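Local coordinates for protein aminopeptidase C (Lactobacillus rhamnosus, PDB 4K7C) that probably removes amino acids from the N-terminal ends of peptides, as a cysteine aminopeptidase of the peptidase C1-like family, and assembles as a hexamer, at residues D103-S108 / K206-D211; Y110-V115 / N177-K182; T134-G139 / E171-L176. One frame throughout, in Å; residues are numbered along the deposited sequence.

How the interactions relate
All three contacts are buried in the helical part of the subunit, on the same side of its centre and within reach of a second subunit. Helix 96-117 serves interactions 1 and 2, and helix 170-192 serves interactions 2 and 3. Interactions 1 and 2 join helices through aromatic and leucine side chains without a hydrogen bond directly across; Tyr112, Lys179 and Asp211 add a polar link between them. Interaction 3, nearer the centre of the chain, holds an irregular loop by side-chain amides and a carboxylate. Lys104 of helix 96-117 reaches that loop, and Gln136 also bonds Asn177, so the three sites are continuous.

Interaction 1. Residues D103-S108 / K206-D211; sequences DKFEKS and KMLAED
Phe105 carries the apolar part of this contact, laying the edge of its ring against the turn of helix that holds Leu208 and Asp211. Its CE1 stands 3.3 Å from Leu208 O, with the oxygen in the plane of the ring, so the positive rim of the aromatic faces a backbone carbonyl. The same CE1 is 4.1 Å from Leu208 CD2. With CG anti to the backbone N (chi1 -168°), the ring extends across to the other helix although the CB leaves at a slant.

No hydrogen bond crosses. One turn on, Ser108 CB approaches Asp211 OD2 at 3.6 Å, but the hydroxyl turns back to its own helix and OG donates to Lys104 O at 2.8 Å. That carbonyl also accepts from Ser108 N, the two donors arriving from opposite faces of its plane. Asp211 finds its partners elsewhere: OD2 bonds Tyr112 OH and OD1 pairs with Lys179.

The two segments run nearly antiparallel, at 160° and 10.3 Å between axes, joining helix 96-117 to helix 197-219. Helix 170-192 touches both: its Leu176 meets Ser108, while its Asp183 and Thr186 meet Met207, a selenomethionine. Phe13 and Leu10 of the second subunit pack on Phe105, bringing this helix pair into the subunit interface.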
loop_
_atom_site.group_PDB
_atom_site.type_symbol
_atom_site.label_atom_id
_atom_site.label_comp_id
_atom_site.label_asym_id
_atom_site.label_seq_id
_atom_site.Cartn_x
_atom_site.Cartn_y
_atom_site.Cartn_z
ATOM N N ASP A 103 25.370 -24.379 -14.054
ATOM C CA ASP A 103 24.354 -24.937 -14.900
ATOM C C ASP A 103 24.240 -24.178 -16.242
ATOM O O ASP A 103 24.301 -24.741 -17.388
ATOM C CB ASP A 103 22.998 -24.990 -14.191
ATOM C CG ASP A 103 21.945 -25.660 -15.035
ATOM O OD1 ASP A 103 22.174 -26.834 -15.420
ATOM O OD2 ASP A 103 20.854 -24.995 -15.312
ATOM N N LYS A 104 24.040 -22.883 -16.196
ATOM C CA LYS A 104 24.018 -22.049 -17.383
ATOM C C LYS A 104 25.244 -22.105 -18.246
ATOM O O LYS A 104 25.185 -22.107 -19.442
ATOM C CB LYS A 104 23.762 -20.594 -16.986
ATOM C CG LYS A 104 22.397 -20.277 -16.428
ATOM C CD LYS A 104 21.643 -19.340 -17.314
ATOM C CE LYS A 104 20.153 -19.115 -16.951
ATOM N NZ LYS A 104 19.277 -20.305 -17.019
ATOM N N PHE A 105 26.413 -22.084 -17.611
ATOM C CA PHE A 105 27.621 -22.125 -18.376
ATOM C C PHE A 105 27.793 -23.498 -19.070
ATOM O O PHE A 105 28.089 -23.549 -20.270
ATOM C CB PHE A 105 28.808 -21.771 -17.495
ATOM C CG PHE A 105 30.058 -21.524 -18.291
ATOM C CD1 PHE A 105 30.050 -20.595 -19.334
ATOM C CD2 PHE A 105 31.220 -22.183 -17.985
ATOM C CE1 PHE A 105 31.143 -20.384 -20.123
ATOM C CE2 PHE A 105 32.353 -21.919 -18.785
ATOM C CZ PHE A 105 32.314 -20.993 -19.808
ATOM N N GLU A 106 27.558 -24.573 -18.341
ATOM C CA GLU A 106 27.665 -25.964 -18.891
ATOM C C GLU A 106 26.610 -26.137 -19.945
ATOM O O GLU A 106 26.902 -26.609 -21.018
ATOM C CB GLU A 106 27.520 -27.005 -17.799
ATOM C CG GLU A 106 28.754 -27.074 -16.901
ATOM C CD GLU A 106 29.973 -27.834 -17.526
ATOM O OE1 GLU A 106 29.884 -28.479 -18.614
ATOM O OE2 GLU A 106 31.066 -27.742 -16.876
ATOM N N LYS A 107 25.396 -25.626 -19.700
ATOM C CA LYS A 107 24.356 -25.705 -20.767
ATOM C C LYS A 107 24.724 -24.969 -22.074
ATOM O O LYS A 107 24.292 -25.402 -23.105
ATOM C CB LYS A 107 23.005 -25.242 -20.235
ATOM C CG LYS A 107 22.312 -26.202 -19.317
ATOM C CD LYS A 107 21.018 -25.589 -18.714
ATOM C CE LYS A 107 20.204 -26.659 -18.075
ATOM N NZ LYS A 107 19.257 -26.031 -17.099
ATOM N N SER A 108 25.466 -23.855 -21.998
ATOM C CA SER A 108 25.953 -23.099 -23.156
ATOM C C SER A 108 26.843 -24.003 -24.054
ATOM O O SER A 108 26.539 -24.234 -25.233
ATOM C CB SER A 108 26.637 -21.768 -22.702
ATOM O OG SER A 108 25.768 -20.879 -21.924
ATOM N N LYS A 206 36.071 -19.045 -27.904
ATOM C CA LYS A 206 35.864 -17.625 -27.881
ATOM C C LYS A 206 34.388 -17.366 -27.450
ATOM O O LYS A 206 34.169 -16.468 -26.620
ATOM C CB LYS A 206 36.190 -17.007 -29.241
ATOM C CG LYS A 206 35.732 -15.557 -29.446
ATOM C CD LYS A 206 35.343 -15.187 -30.900
ATOM C CE LYS A 206 34.161 -14.170 -31.015
ATOM N NZ LYS A 206 32.784 -14.793 -31.052
HETATM N N MSE A 207 33.464 -18.165 -27.987
HETATM C CA MSE A 207 31.987 -18.057 -27.673
HETATM C C MSE A 207 31.768 -18.268 -26.188
HETATM O O MSE A 207 31.070 -17.472 -25.523
HETATM C CB MSE A 207 31.158 -19.070 -28.413
HETATM C CG MSE A 207 31.209 -18.773 -29.903
HETATM SE SE MSE A 207 30.481 -20.349 -30.844
HETATM C CE MSE A 207 30.837 -19.466 -32.538
ATOM N N LEU A 208 32.417 -19.269 -25.646
ATOM C CA LEU A 208 32.343 -19.603 -24.219
ATOM C C LEU A 208 32.938 -18.528 -23.354
ATOM O O LEU A 208 32.388 -18.278 -22.277
ATOM C CB LEU A 208 32.925 -20.971 -23.895
ATOM C CG LEU A 208 32.086 -22.153 -24.408
ATOM C CD1 LEU A 208 32.817 -23.428 -24.209
ATOM C CD2 LEU A 208 30.775 -22.271 -23.722
ATOM N N ALA A 209 34.032 -17.876 -23.785
ATOM C CA ALA A 209 34.648 -16.784 -23.016
ATOM C C ALA A 209 33.628 -15.660 -22.836
ATOM O O ALA A 209 33.513 -15.107 -21.804
ATOM C CB ALA A 209 35.900 -16.199 -23.647
ATOM N N GLU A 210 32.929 -15.342 -23.896
ATOM C CA GLU A 210 31.850 -14.344 -23.855
ATOM C C GLU A 210 30.720 -14.794 -22.961
ATOM O O GLU A 210 30.251 -13.977 -22.186
ATOM C CB GLU A 210 31.343 -14.120 -25.279
ATOM C CG GLU A 210 32.387 -13.498 -26.192
ATOM C CD GLU A 210 32.154 -13.692 -27.685
ATOM O OE1 GLU A 210 31.362 -14.610 -28.044
ATOM O OE2 GLU A 210 32.705 -12.886 -28.448
ATOM N N ASP A 211 30.236 -16.022 -23.092
ATOM C CA ASP A 211 29.214 -16.526 -22.204
ATOM C C ASP A 211 29.624 -16.471 -20.720
ATOM O O ASP A 211 28.795 -16.143 -19.849
ATOM C CB ASP A 211 28.804 -17.958 -22.586
ATOM C CG ASP A 211 28.371 -18.081 -24.047
ATOM O OD1 ASP A 211 28.077 -17.001 -24.628
ATOM O OD2 ASP A 211 28.375 -19.271 -24.592
#

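Interaction 2. Residues Y110-V115 / N177-K182; sequences YFYENV and NLKLRK
The Phe111 ring meets Leu180 at its edge: CE2 comes within 3.2 Å of Leu180 O, which lies near the ring plane. One face carries Val115 CG2 from the next turn of its own helix, 3.6 Å above the plane and displaced toward the rim. The Tyr112 ring is approached obliquely by Leu180 CD2, which is 3.5 Å from Tyr112 CZ.

Leu180 thus touches both aromatic residues, with different parts. Its CB packs against Phe111 CE2 at 3.6 Å as the two side chains pass in opposite directions, while its CD2 branch touches the phenol end of Tyr112, the two side chains crossing at about a right angle. Phe111 has CG anti to the backbone N (chi1 173°), whereas Tyr112 has CG beside its N (chi1 -65°); these different torsions, on successive positions of the helix, send the rings apart, yet both reach Leu180.

Lys179 crosses Tyr112 at about a right angle, its chain bent at chi2 and chi4. Its NZ remains 3.8 Å from Tyr112 OH; Asp211 is a partner of both groups, and NZ also forms salt bridges with Asp183 and Glu210.

The segments run roughly parallel, 29° apart, on helices 96-117 and 170-192. Across them the chemistry is apolar packing plus an aromatic edge turned to a carbonyl, while the polar ends of Tyr112 and Lys179 converge on acids. The carboxylates around the buried ammonium would probably stabilise its positive charge, and those of Glu210 and Asp211 tie this helix pair to helix 197-219.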
loop_
_atom_site.group_PDB
_atom_site.type_symbol
_atom_site.label_atom_id
_atom_site.label_comp_id
_atom_site.label_asym_id
_atom_site.label_seq_id
_atom_site.Cartn_x
_atom_site.Cartn_y
_atom_site.Cartn_z
ATOM N N TYR A 110 26.963 -27.415 -23.738
ATOM C CA TYR A 110 26.036 -28.473 -24.173
ATOM C C TYR A 110 25.280 -28.137 -25.436
ATOM O O TYR A 110 25.291 -28.930 -26.372
ATOM C CB TYR A 110 25.089 -28.916 -23.027
ATOM C CG TYR A 110 24.626 -30.341 -23.137
ATOM C CD1 TYR A 110 25.287 -31.334 -22.458
ATOM C CD2 TYR A 110 23.529 -30.701 -23.880
ATOM C CE1 TYR A 110 24.903 -32.640 -22.501
ATOM C CE2 TYR A 110 23.140 -32.042 -23.944
ATOM C CZ TYR A 110 23.850 -32.997 -23.272
ATOM O OH TYR A 110 23.510 -34.333 -23.271
ATOM N N PHE A 111 24.713 -26.924 -25.503
ATOM C CA PHE A 111 24.016 -26.442 -26.664
ATOM C C PHE A 111 24.937 -26.400 -27.906
ATOM O O PHE A 111 24.554 -26.847 -28.983
ATOM C CB PHE A 111 23.417 -25.053 -26.376
ATOM C CG PHE A 111 22.813 -24.396 -27.584
ATOM C CD1 PHE A 111 21.510 -24.672 -27.986
ATOM C CD2 PHE A 111 23.533 -23.442 -28.267
ATOM C CE1 PHE A 111 20.994 -24.024 -29.109
ATOM C CE2 PHE A 111 23.064 -22.833 -29.382
ATOM C CZ PHE A 111 21.754 -23.102 -29.817
ATOM N N TYR A 112 26.140 -25.874 -27.753
ATOM C CA TYR A 112 27.046 -25.767 -28.896
ATOM C C TYR A 112 27.359 -27.177 -29.421
ATOM O O TYR A 112 27.486 -27.382 -30.642
ATOM C CB TYR A 112 28.315 -25.070 -28.530
ATOM C CG TYR A 112 28.186 -23.634 -28.126
ATOM C CD1 TYR A 112 27.273 -22.766 -28.740
ATOM C CD2 TYR A 112 29.019 -23.087 -27.135
ATOM C CE1 TYR A 112 27.197 -21.406 -28.419
ATOM C CE2 TYR A 112 28.962 -21.734 -26.798
ATOM C CZ TYR A 112 28.025 -20.885 -27.387
ATOM O OH TYR A 112 27.919 -19.513 -27.081
ATOM N N GLU A 113 27.546 -28.116 -28.528
ATOM C CA GLU A 113 27.906 -29.480 -28.939
ATOM C C GLU A 113 26.702 -30.109 -29.651
ATOM O O GLU A 113 26.855 -30.879 -30.637
ATOM C CB GLU A 113 28.403 -30.320 -27.752
ATOM C CG GLU A 113 29.809 -29.919 -27.295
ATOM C CD GLU A 113 30.845 -30.191 -28.377
ATOM O OE1 GLU A 113 30.674 -31.268 -29.041
ATOM O OE2 GLU A 113 31.777 -29.369 -28.573
ATOM N N ASN A 114 25.505 -29.800 -29.175
ATOM C CA ASN A 114 24.278 -30.269 -29.872
ATOM C C ASN A 114 24.091 -29.681 -31.247
ATOM O O ASN A 114 23.657 -30.392 -32.195
ATOM C CB ASN A 114 23.026 -30.098 -28.999
ATOM C CG ASN A 114 22.887 -31.210 -27.979
ATOM O OD1 ASN A 114 23.400 -32.302 -28.174
ATOM N ND2 ASN A 114 22.172 -30.949 -26.868
ATOM N N VAL A 115 24.431 -28.404 -31.401
ATOM C CA VAL A 115 24.388 -27.752 -32.649
ATOM C C VAL A 115 25.426 -28.356 -33.629
ATOM O O VAL A 115 25.116 -28.545 -34.838
ATOM C CB VAL A 115 24.721 -26.234 -32.526
ATOM C CG1 VAL A 115 24.889 -25.606 -33.855
ATOM C CG2 VAL A 115 23.558 -25.506 -31.817
ATOM N N ASN A 177 19.997 -16.683 -24.592
ATOM C CA ASN A 177 19.379 -17.422 -25.703
ATOM C C ASN A 177 19.703 -16.749 -27.016
ATOM O O ASN A 177 19.988 -17.417 -28.014
ATOM C CB ASN A 177 17.870 -17.579 -25.444
ATOM C CG ASN A 177 17.571 -18.632 -24.462
ATOM O OD1 ASN A 177 18.434 -19.453 -24.064
ATOM N ND2 ASN A 177 16.346 -18.652 -24.011
ATOM N N LEU A 178 19.719 -15.418 -27.010
ATOM C CA LEU A 178 20.014 -14.668 -28.233
ATOM C C LEU A 178 21.443 -14.963 -28.657
ATOM O O LEU A 178 21.753 -15.340 -29.810
ATOM C CB LEU A 178 19.820 -13.219 -27.984
ATOM C CG LEU A 178 20.474 -12.220 -28.940
ATOM C CD1 LEU A 178 20.085 -12.462 -30.391
ATOM C CD2 LEU A 178 20.221 -10.771 -28.554
ATOM N N LYS A 179 22.321 -14.898 -27.656
ATOM C CA LYS A 179 23.770 -15.174 -27.873
ATOM C C LYS A 179 23.970 -16.612 -28.453
ATOM O O LYS A 179 24.706 -16.814 -29.459
ATOM C CB LYS A 179 24.550 -14.998 -26.554
ATOM C CG LYS A 179 26.035 -15.335 -26.636
ATOM C CD LYS A 179 26.800 -14.523 -27.646
ATOM C CE LYS A 179 28.307 -14.508 -27.402
ATOM N NZ LYS A 179 28.844 -15.827 -27.266
ATOM N N LEU A 180 23.340 -17.602 -27.846
ATOM C CA LEU A 180 23.504 -18.974 -28.255
ATOM C C LEU A 180 22.977 -19.202 -29.636
ATOM O O LEU A 180 23.658 -19.843 -30.476
ATOM C CB LEU A 180 22.870 -19.943 -27.303
ATOM C CG LEU A 180 23.395 -19.977 -25.890
ATOM C CD1 LEU A 180 22.519 -20.857 -25.023
ATOM C CD2 LEU A 180 24.890 -20.404 -25.863
ATOM N N ARG A 181 21.842 -18.579 -29.939
ATOM C CA ARG A 181 21.304 -18.678 -31.327
ATOM C C ARG A 181 22.195 -18.047 -32.401
ATOM O O ARG A 181 22.406 -18.604 -33.499
ATOM C CB ARG A 181 19.862 -18.101 -31.354
ATOM C CG ARG A 181 18.825 -18.953 -30.710
ATOM C CD ARG A 181 17.480 -18.235 -30.737
ATOM N NE ARG A 181 16.467 -19.029 -30.057
ATOM C CZ ARG A 181 15.663 -18.641 -29.076
ATOM N NH1 ARG A 181 15.714 -17.413 -28.540
ATOM N NH2 ARG A 181 14.739 -19.504 -28.692
ATOM N N LYS A 182 22.768 -16.905 -32.122
ATOM C CA LYS A 182 23.663 -16.215 -32.984
ATOM C C LYS A 182 24.881 -17.092 -33.216
ATOM O O LYS A 182 25.374 -17.200 -34.331
ATOM C CB LYS A 182 24.128 -14.918 -32.368
ATOM C CG LYS A 182 25.191 -14.233 -33.185
ATOM C CD LYS A 182 25.616 -12.921 -32.584
ATOM C CE LYS A 182 26.515 -12.173 -33.583
ATOM N NZ LYS A 182 27.837 -12.707 -33.405
#

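Interaction 3. Residues T134-G139 / E171-L176; sequences TPQQDG and ELNGLL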
loop_
_atom_site.group_PDB
_atom_site.type_symbol
_atom_site.label_atom_id
_atom_site.label_comp_id
_atom_site.label_asym_id
_atom_site.label_seq_id
_atom_site.Cartn_x
_atom_site.Cartn_y
_atom_site.Cartn_z
ATOM N N THR A 134 14.558 -23.724 -27.550
ATOM C CA THR A 134 14.903 -23.535 -26.172
ATOM C C THR A 134 16.391 -23.769 -25.937
ATOM O O THR A 134 16.780 -24.851 -25.435
ATOM C CB THR A 134 14.085 -24.431 -25.243
ATOM O OG1 THR A 134 12.725 -24.442 -25.648
ATOM C CG2 THR A 134 14.130 -23.922 -23.876
ATOM N N PRO A 135 17.241 -22.828 -26.385
ATOM C CA PRO A 135 18.684 -23.160 -26.285
ATOM C C PRO A 135 19.173 -23.570 -24.901
ATOM O O PRO A 135 19.895 -24.564 -24.761
ATOM C CB PRO A 135 19.366 -21.862 -26.785
ATOM C CG PRO A 135 18.356 -21.229 -27.641
ATOM C CD PRO A 135 17.075 -21.471 -26.916
ATOM N N GLN A 136 18.768 -22.843 -23.878
ATOM C CA GLN A 136 18.867 -23.299 -22.527
ATOM C C GLN A 136 17.667 -22.792 -21.753
ATOM O O GLN A 136 16.899 -21.988 -22.268
ATOM C CB GLN A 136 20.166 -22.847 -21.908
ATOM C CG GLN A 136 20.368 -21.335 -21.986
ATOM C CD GLN A 136 19.718 -20.595 -20.822
ATOM O OE1 GLN A 136 19.859 -20.959 -19.637
ATOM N NE2 GLN A 136 18.998 -19.571 -21.144
ATOM N N GLN A 137 17.524 -23.234 -20.526
ATOM C CA GLN A 137 16.501 -22.719 -19.641
ATOM C C GLN A 137 16.925 -22.932 -18.207
ATOM O O GLN A 137 17.925 -23.583 -17.926
ATOM C CB GLN A 137 15.175 -23.426 -19.943
ATOM C CG GLN A 137 15.186 -24.943 -19.766
ATOM C CD GLN A 137 13.871 -25.607 -20.173
ATOM O OE1 GLN A 137 12.887 -25.414 -19.528
ATOM N NE2 GLN A 137 13.887 -26.409 -21.243
ATOM N N ASP A 138 16.146 -22.400 -17.289
ATOM C CA ASP A 138 16.422 -22.559 -15.841
ATOM C C ASP A 138 16.283 -23.954 -15.311
ATOM O O ASP A 138 17.023 -24.304 -14.410
ATOM C CB ASP A 138 15.569 -21.626 -14.965
ATOM C CG ASP A 138 15.949 -20.145 -15.078
ATOM O OD1 ASP A 138 16.855 -19.707 -15.834
ATOM O OD2 ASP A 138 15.250 -19.312 -14.423
ATOM N N GLY A 139 15.306 -24.736 -15.814
ATOM C CA GLY A 139 15.013 -26.010 -15.261
ATOM C C GLY A 139 16.009 -27.143 -15.502
ATOM O O GLY A 139 16.849 -27.103 -16.434
ATOM N N GLU A 171 15.664 -11.655 -18.018
ATOM C CA GLU A 171 16.547 -10.879 -18.916
ATOM C C GLU A 171 17.847 -11.677 -19.276
ATOM O O GLU A 171 18.319 -11.686 -20.438
ATOM C CB GLU A 171 16.900 -9.520 -18.315
ATOM C CG GLU A 171 15.767 -8.482 -18.007
ATOM C CD GLU A 171 16.018 -7.457 -16.726
ATOM O OE1 GLU A 171 17.120 -6.779 -16.539
ATOM O OE2 GLU A 171 15.036 -7.285 -15.868
ATOM N N LEU A 172 18.374 -12.385 -18.291
ATOM C CA LEU A 172 19.537 -13.242 -18.529
ATOM C C LEU A 172 19.163 -14.342 -19.534
ATOM O O LEU A 172 19.909 -14.579 -20.453
ATOM C CB LEU A 172 20.100 -13.807 -17.206
ATOM C CG LEU A 172 21.118 -14.974 -17.311
ATOM C CD1 LEU A 172 22.317 -14.478 -18.090
ATOM C CD2 LEU A 172 21.440 -15.502 -15.953
ATOM N N ASN A 173 18.042 -15.037 -19.348
ATOM C CA ASN A 173 17.686 -16.079 -20.318
ATOM C C ASN A 173 17.477 -15.474 -21.707
ATOM O O ASN A 173 17.918 -16.068 -22.711
ATOM C CB ASN A 173 16.445 -16.866 -19.913
ATOM C CG ASN A 173 16.750 -17.782 -18.767
ATOM O OD1 ASN A 173 17.749 -18.497 -18.806
ATOM N ND2 ASN A 173 15.962 -17.730 -17.731
ATOM N N GLY A 174 16.835 -14.295 -21.769
ATOM C CA GLY A 174 16.621 -13.655 -23.087
ATOM C C GLY A 174 17.920 -13.367 -23.815
ATOM O O GLY A 174 18.100 -13.658 -25.001
ATOM N N LEU A 175 18.889 -12.791 -23.107
ATOM C CA LEU A 175 20.171 -12.393 -23.734
ATOM C C LEU A 175 21.040 -13.608 -23.992
ATOM O O LEU A 175 21.606 -13.715 -25.077
ATOM C CB LEU A 175 20.963 -11.405 -22.826
ATOM C CG LEU A 175 22.301 -10.903 -23.382
ATOM C CD1 LEU A 175 22.064 -10.150 -24.685
ATOM C CD2 LEU A 175 23.012 -10.059 -22.287
ATOM N N LEU A 176 20.982 -14.594 -23.104
ATOM C CA LEU A 176 21.857 -15.746 -23.313
ATOM C C LEU A 176 21.310 -16.572 -24.516
ATOM O O LEU A 176 22.080 -17.067 -25.345
ATOM C CB LEU A 176 22.013 -16.573 -22.048
ATOM C CG LEU A 176 22.904 -17.825 -22.149
ATOM C CD1 LEU A 176 24.287 -17.390 -22.583
ATOM C CD2 LEU A 176 22.885 -18.462 -20.790
#
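Asn173 bridges two residues of the loop, using both ends of its carboxamide. Gln136 NE2 donates to Asn173 OD1 at 2.9 Å, a nearly straight bond that lies in the Gln136 amide plane and reaches the acceptor slightly tilted from its carbonyl plane; NE2 also bonds Asn177 OD1, one turn further along the same helix. Asn173 ND2 in turn donates to Asp138 OD1, also at 2.9 Å, leaving in its own amide plane but meeting the carboxylate from above. The two amides are only 25° apart, whereas the carboxylate is turned 53° from the Asn173 amide.

Van der Waals contact is slight: the Leu176 CD2 methyl rests 3.8 Å from the amide carbon Gln136 CD, the side chains crossing at about a right angle. Gln136 folds to make both approaches, with CG between the backbone N and the carbonyl carbon (chi1 55°) and a further bend at chi2.

Lys104 adds charge here, bonding Gln136 OE1, more weakly Asn173 OD1, and forming a salt bridge with Asp138 OD1; Asp138 OD2 accepts from Ser169 OG and Gly68 N. Through Asn173 the loop between helices 126-133 and 142-152 is held to helix 170-192, while Lys104 ties it to helix 96-117.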